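PDB 3EFA: putative Acetyltransferase from Lactobacillus plantarum WCFS1, which probably transfers an acetyl group from acetyl-coenzyme A to the amine of an acceptor not yet identified. Local coordinates for residues Y19-Q23 and E37-T43; E97-T101 and H143-L147. All blocks are in the same frame, centred on the assembly; numbering follows the deposited sequence.

Contact 1: residues Y19-Q23 and E37-T43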
ATOM      1  N   TYR A  19       1.301 -26.783  -2.244  1.00 31.71           N
ATOM      2  CA  TYR A  19       2.752 -26.808  -2.017  1.00 40.19           C
ATOM      3  C   TYR A  19       3.507 -27.381  -3.239  1.00 42.56           C
ATOM      4  O   TYR A  19       4.591 -26.910  -3.595  1.00 38.67           O
ATOM      5  CB  TYR A  19       3.118 -27.629  -0.762  1.00 38.53           C
ATOM      6  CG  TYR A  19       2.722 -27.035   0.576  1.00 49.16           C
ATOM      7  CD1 TYR A  19       1.868 -25.950   0.659  1.00 56.20           C
ATOM      8  CD2 TYR A  19       3.173 -27.594   1.764  1.00 67.15           C
ATOM      9  CE1 TYR A  19       1.495 -25.418   1.886  1.00 56.13           C
ATOM     10  CE2 TYR A  19       2.802 -27.068   3.001  1.00 70.49           C
ATOM     11  CZ  TYR A  19       1.962 -25.979   3.052  1.00 65.78           C
ATOM     12  OH  TYR A  19       1.579 -25.443   4.271  1.00 72.07           O
ATOM     13  N   ALA A  20       2.933 -28.402  -3.868  1.00 34.18           N
ATOM     14  CA  ALA A  20       3.575 -29.057  -5.001  1.00 38.07           C
ATOM     15  C   ALA A  20       3.704 -28.102  -6.180  1.00 32.87           C
ATOM     16  O   ALA A  20       4.758 -28.050  -6.821  1.00 38.38           O
ATOM     17  CB  ALA A  20       2.818 -30.376  -5.417  1.00 28.62           C
ATOM     18  N   LEU A  21       2.638 -27.352  -6.462  1.00 31.82           N
ATOM     19  CA  LEU A  21       2.695 -26.317  -7.511  1.00 34.97           C
ATOM     20  C   LEU A  21       3.762 -25.253  -7.206  1.00 38.04           C
ATOM     21  O   LEU A  21       4.592 -24.941  -8.064  1.00 42.14           O
ATOM     22  CB  LEU A  21       1.317 -25.683  -7.753  1.00 38.62           C
ATOM     23  CG  LEU A  21       0.260 -26.612  -8.400  1.00 44.32           C
ATOM     24  CD1 LEU A  21      -1.118 -25.956  -8.547  1.00 34.32           C
ATOM     25  CD2 LEU A  21       0.729 -27.138  -9.752  1.00 42.24           C
ATOM     26  N   ARG A  22       3.770 -24.737  -5.976  1.00 37.07           N
ATOM     27  CA  ARG A  22       4.723 -23.681  -5.594  1.00 44.56           C
ATOM     28  C   ARG A  22       6.187 -24.169  -5.589  1.00 43.88           C
ATOM     29  O   ARG A  22       7.099 -23.429  -5.987  1.00 40.82           O
ATOM     30  CB  ARG A  22       4.337 -23.030  -4.252  1.00 35.69           C
ATOM     31  CG  ARG A  22       2.903 -22.401  -4.210  1.00 32.49           C
ATOM     32  CD  ARG A  22       2.398 -22.183  -2.767  1.00 32.58           C
ATOM     33  NE  ARG A  22       3.395 -21.523  -1.921  1.00 40.24           N
ATOM     34  CZ  ARG A  22       3.319 -21.388  -0.594  1.00 44.67           C
ATOM     35  NH1 ARG A  22       2.280 -21.876   0.089  1.00 33.60           N
ATOM     36  NH2 ARG A  22       4.295 -20.765   0.057  1.00 34.21           N
ATOM     37  N   GLN A  23       6.409 -25.411  -5.160  1.00 40.47           N
ATOM     38  CA  GLN A  23       7.764 -25.985  -5.162  1.00 43.84           C
ATOM     39  C   GLN A  23       8.290 -26.094  -6.598  1.00 39.13           C
ATOM     40  O   GLN A  23       9.452 -25.781  -6.879  1.00 40.39           O
ATOM     41  CB  GLN A  23       7.791 -27.363  -4.451  1.00 34.97           C
ATOM     42  CG  GLN A  23       9.066 -28.222  -4.660  1.00 32.35           C
ATOM     43  CD  GLN A  23      10.285 -27.752  -3.851  1.00 40.97           C
ATOM     44  OE1 GLN A  23      10.156 -27.080  -2.821  1.00 40.03           O
ATOM     45  NE2 GLN A  23      11.475 -28.102  -4.326  1.00 39.45           N
ATOM     46  N   GLU A  37      10.240 -18.934  -0.098  1.00 50.58           N
ATOM     47  CA  GLU A  37       8.912 -19.275  -0.628  1.00 49.17           C
ATOM     48  C   GLU A  37       7.940 -19.744   0.462  1.00 53.47           C
ATOM     49  O   GLU A  37       6.803 -19.262   0.534  1.00 41.75           O
ATOM     50  CB  GLU A  37       8.998 -20.348  -1.720  1.00 44.84           C
ATOM     51  CG  GLU A  37       7.635 -20.847  -2.198  1.00 50.20           C
ATOM     52  CD  GLU A  37       6.775 -19.717  -2.771  1.00 55.17           C
ATOM     53  OE1 GLU A  37       7.368 -18.737  -3.270  1.00 49.15           O
ATOM     54  OE2 GLU A  37       5.521 -19.807  -2.725  1.00 45.22           O
ATOM     55  N   PHE A  38       8.392 -20.686   1.294  1.00 35.61           N
ATOM     56  CA  PHE A  38       7.564 -21.236   2.357  1.00 43.48           C
ATOM     57  C   PHE A  38       7.868 -20.525   3.666  1.00 47.11           C
ATOM     58  O   PHE A  38       9.019 -20.471   4.103  1.00 50.63           O
ATOM     59  CB  PHE A  38       7.719 -22.777   2.428  1.00 40.78           C
ATOM     60  CG  PHE A  38       7.407 -23.449   1.114  1.00 38.48           C
ATOM     61  CD1 PHE A  38       6.077 -23.631   0.714  1.00 32.59           C
ATOM     62  CD2 PHE A  38       8.432 -23.809   0.238  1.00 32.97           C
ATOM     63  CE1 PHE A  38       5.769 -24.207  -0.530  1.00 32.43           C
ATOM     64  CE2 PHE A  38       8.147 -24.380  -1.002  1.00 32.42           C
ATOM     65  CZ  PHE A  38       6.812 -24.583  -1.394  1.00 38.07           C
ATOM     66  N   ASP A  39       6.830 -19.955   4.273  1.00 37.38           N
ATOM     67  CA  ASP A  39       7.034 -18.975   5.341  1.00 39.98           C
ATOM     68  C   ASP A  39       6.169 -19.262   6.547  1.00 43.47           C
ATOM     69  O   ASP A  39       5.401 -20.243   6.569  1.00 42.52           O
ATOM     70  CB  ASP A  39       6.781 -17.533   4.834  1.00 38.66           C
ATOM     71  CG  ASP A  39       5.290 -17.240   4.552  1.00 47.95           C
ATOM     72  OD1 ASP A  39       4.416 -18.112   4.774  1.00 42.43           O
ATOM     73  OD2 ASP A  39       4.978 -16.113   4.104  1.00 49.13           O
ATOM     74  N   VAL A  40       6.272 -18.376   7.532  1.00 44.69           N
ATOM     75  CA  VAL A  40       5.562 -18.522   8.796  1.00 45.09           C
ATOM     76  C   VAL A  40       4.021 -18.570   8.672  1.00 53.75           C
ATOM     77  O   VAL A  40       3.355 -19.107   9.551  1.00 58.70           O
ATOM     78  CB  VAL A  40       6.000 -17.445   9.800  1.00 55.68           C
ATOM     79  CG1 VAL A  40       5.393 -16.072   9.429  1.00 41.35           C
ATOM     80  CG2 VAL A  40       5.636 -17.864  11.213  1.00 55.23           C
ATOM     81  N   LYS A  41       3.455 -18.035   7.588  1.00 51.71           N
ATOM     82  CA  LYS A  41       2.005 -18.146   7.366  1.00 52.36           C
ATOM     83  C   LYS A  41       1.539 -19.544   6.902  1.00 48.27           C
ATOM     84  O   LYS A  41       0.336 -19.847   6.912  1.00 40.88           O
ATOM     85  CB  LYS A  41       1.511 -17.097   6.364  1.00 49.76           C
ATOM     86  CG  LYS A  41       1.864 -15.673   6.706  1.00 60.91           C
ATOM     87  CD  LYS A  41       1.128 -15.176   7.939  1.00 76.88           C
ATOM     88  CE  LYS A  41       1.565 -13.749   8.281  1.00 88.40           C
ATOM     89  NZ  LYS A  41       1.297 -13.375   9.704  1.00 90.42           N
ATOM     90  N   ASP A  42       2.472 -20.387   6.476  1.00 39.69           N
ATOM     91  CA  ASP A  42       2.085 -21.724   6.015  1.00 44.80           C
ATOM     92  C   ASP A  42       1.905 -22.680   7.185  1.00 46.62           C
ATOM     93  O   ASP A  42       2.814 -23.440   7.494  1.00 43.00           O
ATOM     94  CB  ASP A  42       3.114 -22.294   5.037  1.00 36.35           C
ATOM     95  CG  ASP A  42       3.071 -21.609   3.687  1.00 39.51           C
ATOM     96  OD1 ASP A  42       1.972 -21.549   3.097  1.00 42.28           O
ATOM     97  OD2 ASP A  42       4.132 -21.143   3.214  1.00 40.13           O
ATOM     98  N   THR A  43       0.735 -22.619   7.826  1.00 49.93           N
ATOM     99  CA  THR A  43       0.366 -23.496   8.938  1.00 50.88           C
ATOM    100  C   THR A  43      -0.774 -24.429   8.510  1.00 60.58           C
ATOM    101  O   THR A  43      -1.289 -24.320   7.396  1.00 56.59           O
ATOM    102  CB  THR A  43      -0.134 -22.681  10.143  1.00 54.37           C
ATOM    103  OG1 THR A  43      -1.430 -22.147   9.844  1.00 55.84           O
ATOM    104  CG2 THR A  43       0.834 -21.527  10.497  1.00 36.27           C
TER
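One guanidinium group, that of Arg22, is held at its rim by two carboxylates and roofed on one face by an aromatic ring, which gives the junction between helix 12-29 and the end of helix 34-37 with the loop that follows its unusual character. Asp42 is gripped end-on: NH1 of Arg22 reaches OD1 at 3.0 Å in a nearly straight bond (175°), and NH2 takes OD2 at 3.2 Å, both on the syn side of the carboxylate. Glu37 is held side-on through a single oxygen, OE2, which lies 2.8 Å from Arg22 NE, offering its anti lone pair, and also accepts from NH2; its other oxygen, OE1, is hydrogen-bonded to a glycerol probably from the crystallisation liquor. The bend in the arginine chain at chi3 (48°) turns NE toward Glu37 while the outer nitrogens face Asp42. Phe38 covers the guanidinium, its CE1 3.6 Å above the centre of the plane, with ring and guanidinium inclined by 32°. Tyr19 meets the same ring obliquely, centroids 5.7 Å apart, and brings its OH to 3.6 Å from Asp42 CB.

Asp42 closes a type I beta turn that starts at Asp39, and Asp39 N binds Asp42 OD2 from the face opposite to that used by Arg22 NH2. Arg63 and the hydroxyl of Tyr48 both engage Asp42 OD1, tying the turn to the central sheet. A salt-bridge network thus joins two early helical elements, and the in-plane bonds to two acids, with the covering ring, probably fix the rotation of the buried guanidinium.

Contact 2: residues E97-T101 and H143-L147. With FMT (formic acid), chain D.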
ATOM      1  N   GLU A  97     -12.569 -14.169  -5.593  1.00 42.71           N
ATOM      2  CA  GLU A  97     -13.266 -12.916  -5.263  1.00 39.87           C
ATOM      3  C   GLU A  97     -14.685 -13.169  -4.737  1.00 40.01           C
ATOM      4  O   GLU A  97     -15.089 -12.607  -3.719  1.00 47.35           O
ATOM      5  CB  GLU A  97     -13.286 -11.939  -6.459  1.00 35.15           C
ATOM      6  CG  GLU A  97     -11.914 -11.313  -6.766  1.00 41.94           C
ATOM      7  CD  GLU A  97     -11.904 -10.391  -7.989  1.00 49.37           C
ATOM      8  OE1 GLU A  97     -12.985 -10.000  -8.482  1.00 53.02           O
ATOM      9  OE2 GLU A  97     -10.800 -10.047  -8.457  1.00 46.41           O
ATOM     10  N   GLU A  98     -15.430 -14.029  -5.423  1.00 41.29           N
ATOM     11  CA  GLU A  98     -16.787 -14.384  -5.006  1.00 44.52           C
ATOM     12  C   GLU A  98     -16.803 -15.106  -3.633  1.00 53.24           C
ATOM     13  O   GLU A  98     -17.647 -14.818  -2.776  1.00 51.45           O
ATOM     14  CB  GLU A  98     -17.483 -15.196  -6.116  1.00 45.39           C
ATOM     15  CG  GLU A  98     -18.756 -15.938  -5.700  1.00 70.51           C
ATOM     16  CD  GLU A  98     -19.897 -15.001  -5.314  1.00 96.63           C
ATOM     17  OE1 GLU A  98     -20.096 -13.977  -6.002  1.00108.08           O
ATOM     18  OE2 GLU A  98     -20.604 -15.294  -4.323  1.00103.31           O
ATOM     19  N   TRP A  99     -15.851 -16.013  -3.422  1.00 49.55           N
ATOM     20  CA  TRP A  99     -15.668 -16.678  -2.122  1.00 42.88           C
ATOM     21  C   TRP A  99     -15.419 -15.654  -0.987  1.00 48.30           C
ATOM     22  O   TRP A  99     -16.007 -15.756   0.090  1.00 51.53           O
ATOM     23  CB  TRP A  99     -14.525 -17.695  -2.227  1.00 39.91           C
ATOM     24  CG  TRP A  99     -14.284 -18.573  -1.006  1.00 46.17           C
ATOM     25  CD1 TRP A  99     -14.834 -19.803  -0.754  1.00 50.13           C
ATOM     26  CD2 TRP A  99     -13.398 -18.301   0.088  1.00 39.74           C
ATOM     27  NE1 TRP A  99     -14.364 -20.298   0.443  1.00 46.84           N
ATOM     28  CE2 TRP A  99     -13.482 -19.399   0.980  1.00 43.14           C
ATOM     29  CE3 TRP A  99     -12.554 -17.227   0.413  1.00 41.73           C
ATOM     30  CZ2 TRP A  99     -12.750 -19.456   2.166  1.00 45.78           C
ATOM     31  CZ3 TRP A  99     -11.823 -17.284   1.596  1.00 44.63           C
ATOM     32  CH2 TRP A  99     -11.927 -18.387   2.457  1.00 48.67           C
ATOM     33  N   ALA A 100     -14.572 -14.659  -1.245  1.00 36.91           N
ATOM     34  CA  ALA A 100     -14.271 -13.617  -0.257  1.00 41.00           C
ATOM     35  C   ALA A 100     -15.454 -12.692   0.086  1.00 48.01           C
ATOM     36  O   ALA A 100     -15.693 -12.382   1.266  1.00 47.91           O
ATOM     37  CB  ALA A 100     -13.062 -12.787  -0.709  1.00 39.63           C
ATOM     38  N   THR A 101     -16.181 -12.239  -0.935  1.00 44.65           N
ATOM     39  CA  THR A 101     -17.360 -11.401  -0.701  1.00 45.96           C
ATOM     40  C   THR A 101     -18.404 -12.138   0.128  1.00 54.78           C
ATOM     41  O   THR A 101     -19.106 -11.525   0.933  1.00 55.02           O
ATOM     42  CB  THR A 101     -18.022 -10.892  -2.017  1.00 64.90           C
ATOM     43  OG1 THR A 101     -18.602 -11.989  -2.733  1.00 71.07           O
ATOM     44  CG2 THR A 101     -17.014 -10.177  -2.900  1.00 53.93           C
ATOM     45  N   HIS A 143      -5.206  -2.527  -5.591  1.00 45.77           N
ATOM     46  CA  HIS A 143      -6.484  -2.776  -4.929  1.00 45.53           C
ATOM     47  C   HIS A 143      -7.661  -2.807  -5.909  1.00 48.96           C
ATOM     48  O   HIS A 143      -7.576  -2.310  -7.032  1.00 47.47           O
ATOM     49  CB  HIS A 143      -6.725  -1.760  -3.794  1.00 41.98           C
ATOM     50  CG  HIS A 143      -5.801  -1.937  -2.626  1.00 45.08           C
ATOM     51  ND1 HIS A 143      -4.675  -1.161  -2.441  1.00 39.78           N
ATOM     52  CD2 HIS A 143      -5.808  -2.835  -1.610  1.00 44.73           C
ATOM     53  CE1 HIS A 143      -4.040  -1.562  -1.353  1.00 41.87           C
ATOM     54  NE2 HIS A 143      -4.705  -2.579  -0.833  1.00 43.18           N
ATOM     55  N   LYS A 144      -8.753  -3.420  -5.474  1.00 48.04           N
ATOM     56  CA  LYS A 144      -9.977  -3.491  -6.257  1.00 50.25           C
ATOM     57  C   LYS A 144     -11.167  -3.540  -5.310  1.00 50.26           C
ATOM     58  O   LYS A 144     -11.145  -4.258  -4.312  1.00 54.21           O
ATOM     59  CB  LYS A 144      -9.975  -4.753  -7.134  1.00 51.73           C
ATOM     60  CG  LYS A 144     -11.305  -5.007  -7.838  1.00 51.80           C
ATOM     61  CD  LYS A 144     -11.293  -6.264  -8.699  1.00 49.16           C
ATOM     62  CE  LYS A 144     -12.647  -6.444  -9.381  1.00 48.82           C
ATOM     63  NZ  LYS A 144     -12.749  -7.704 -10.179  1.00 46.46           N
ATOM     64  N   GLN A 145     -12.211  -2.780  -5.615  1.00 49.34           N
ATOM     65  CA  GLN A 145     -13.462  -2.915  -4.874  1.00 55.88           C
ATOM     66  C   GLN A 145     -14.203  -4.168  -5.334  1.00 55.30           C
ATOM     67  O   GLN A 145     -14.381  -4.389  -6.532  1.00 52.52           O
ATOM     68  CB  GLN A 145     -14.349  -1.682  -5.061  1.00 52.01           C
ATOM     69  CG  GLN A 145     -15.651  -1.734  -4.259  1.00 71.55           C
ATOM     70  CD  GLN A 145     -16.233  -0.348  -3.968  1.00 87.88           C
ATOM     71  OE1 GLN A 145     -15.584   0.678  -4.197  1.00 91.69           O
ATOM     72  NE2 GLN A 145     -17.459  -0.320  -3.451  1.00 87.68           N
ATOM     73  N   LEU A 146     -14.625  -4.994  -4.383  1.00 58.81           N
ATOM     74  CA  LEU A 146     -15.362  -6.213  -4.718  1.00 57.24           C
ATOM     75  C   LEU A 146     -16.877  -6.001  -4.674  1.00 58.50           C
ATOM     76  O   LEU A 146     -17.417  -5.455  -3.705  1.00 60.54           O
ATOM     77  CB  LEU A 146     -14.962  -7.354  -3.787  1.00 55.66           C
ATOM     78  CG  LEU A 146     -13.472  -7.693  -3.726  1.00 54.22           C
ATOM     79  CD1 LEU A 146     -13.247  -8.853  -2.774  1.00 49.28           C
ATOM     80  CD2 LEU A 146     -12.925  -8.014  -5.110  1.00 51.30           C
ATOM     81  N   LEU A 147     -17.556  -6.436  -5.727  1.00 66.50           N
ATOM     82  CA  LEU A 147     -19.002  -6.266  -5.828  1.00 79.31           C
ATOM     83  C   LEU A 147     -19.687  -7.542  -6.301  1.00 75.99           C
ATOM     84  O   LEU A 147     -20.041  -8.389  -5.488  1.00 76.27           O
ATOM     85  CB  LEU A 147     -19.343  -5.101  -6.763  1.00 82.20           C
ATOM     86  CG  LEU A 147     -18.874  -3.731  -6.273  1.00 78.04           C
ATOM     87  CD1 LEU A 147     -18.849  -2.728  -7.414  1.00 77.96           C
ATOM     88  CD2 LEU A 147     -19.747  -3.247  -5.117  1.00 72.77           C
TER
HETATM   89  C   FMT D 203     -11.076  -0.719  -8.482  1.00 76.60           C
HETATM   90  O1  FMT D 203     -11.978  -0.583  -7.649  1.00 69.83           O
HETATM   91  O2  FMT D 203      -9.940  -0.240  -8.385  1.00 71.34           O
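Lys144 and Glu97 meet at the ends of two extended side chains, crossing at about a right angle, where NZ of Lys144 lies 2.9 Å from OE1 of Glu97. The ammonium approaches on the syn side, 16° out of the carboxylate plane, and the salt bridge pins helix 88-102, which packs on the mixed sheet of the GNAT acetyltransferase fold, to strand 139-145. The lysine reaches this far because its CG stands opposite the backbone N (chi1 172°) and every later torsion is also close to 180°.

Beside the charged pair lies an apolar patch centred on Leu146. Its CD2 touches Glu97 CG at 3.8 Å, so the same glutamate serves both as ion and as hydrocarbon surface, while CD1 approaches Ala100 CB at 4.4 Å. Thr101 packs its methyl CG2 against Leu146 CB, 3.6 Å away; its hydroxyl turns back instead to the helix, bonding to Glu98 O at 3.0 Å.

Further out, Tyr125 OH binds Glu97 OE2 and the carbonyl of Cys123 accepts from Lys144 NZ, so that both partners of the ion pair have a second hold in the segment between helix 117-122 and strand 126-129. Backbone hydrogen bonds of Lys144 with Gly108 and of Leu146 with Thr106 position the strand and its continuation. A formic acid molecule, probably from the crystallisation liquor, accepts through its O1 from the backbone N of Gln145 at 3.0 Å and is also bound by Arg126 NH1. Opposite charges bonded at the helix-sheet boundary, each with a further polar partner, imply headgroups probably fixed in place beside the leucine.

Overall arrangement
From the N terminus, the chain runs through strand 5-9 into helix 12-29, and contact 1 closes a short, largely helical excursion when residues 37-43 return to that helix just before strand 48-52. Contact 2 opens only afterwards: helix 88-102 is met by residues 143-147 at the C terminus, closing a longer loop that takes in strands 107-113 and 126-129 as well as helix 117-122. The two are therefore in series, neither nested nor crossed. The centres of contacts 1 and 2 stand about 24 Å apart, on opposite sides of the chain's centre. Contact 1 ties helix 12-29 to the end of helix 34-37 and the loop leading to strand 48-52, whereas contact 2 secures a later helix to the last strand, which lies between strands 107-113 and 126-129.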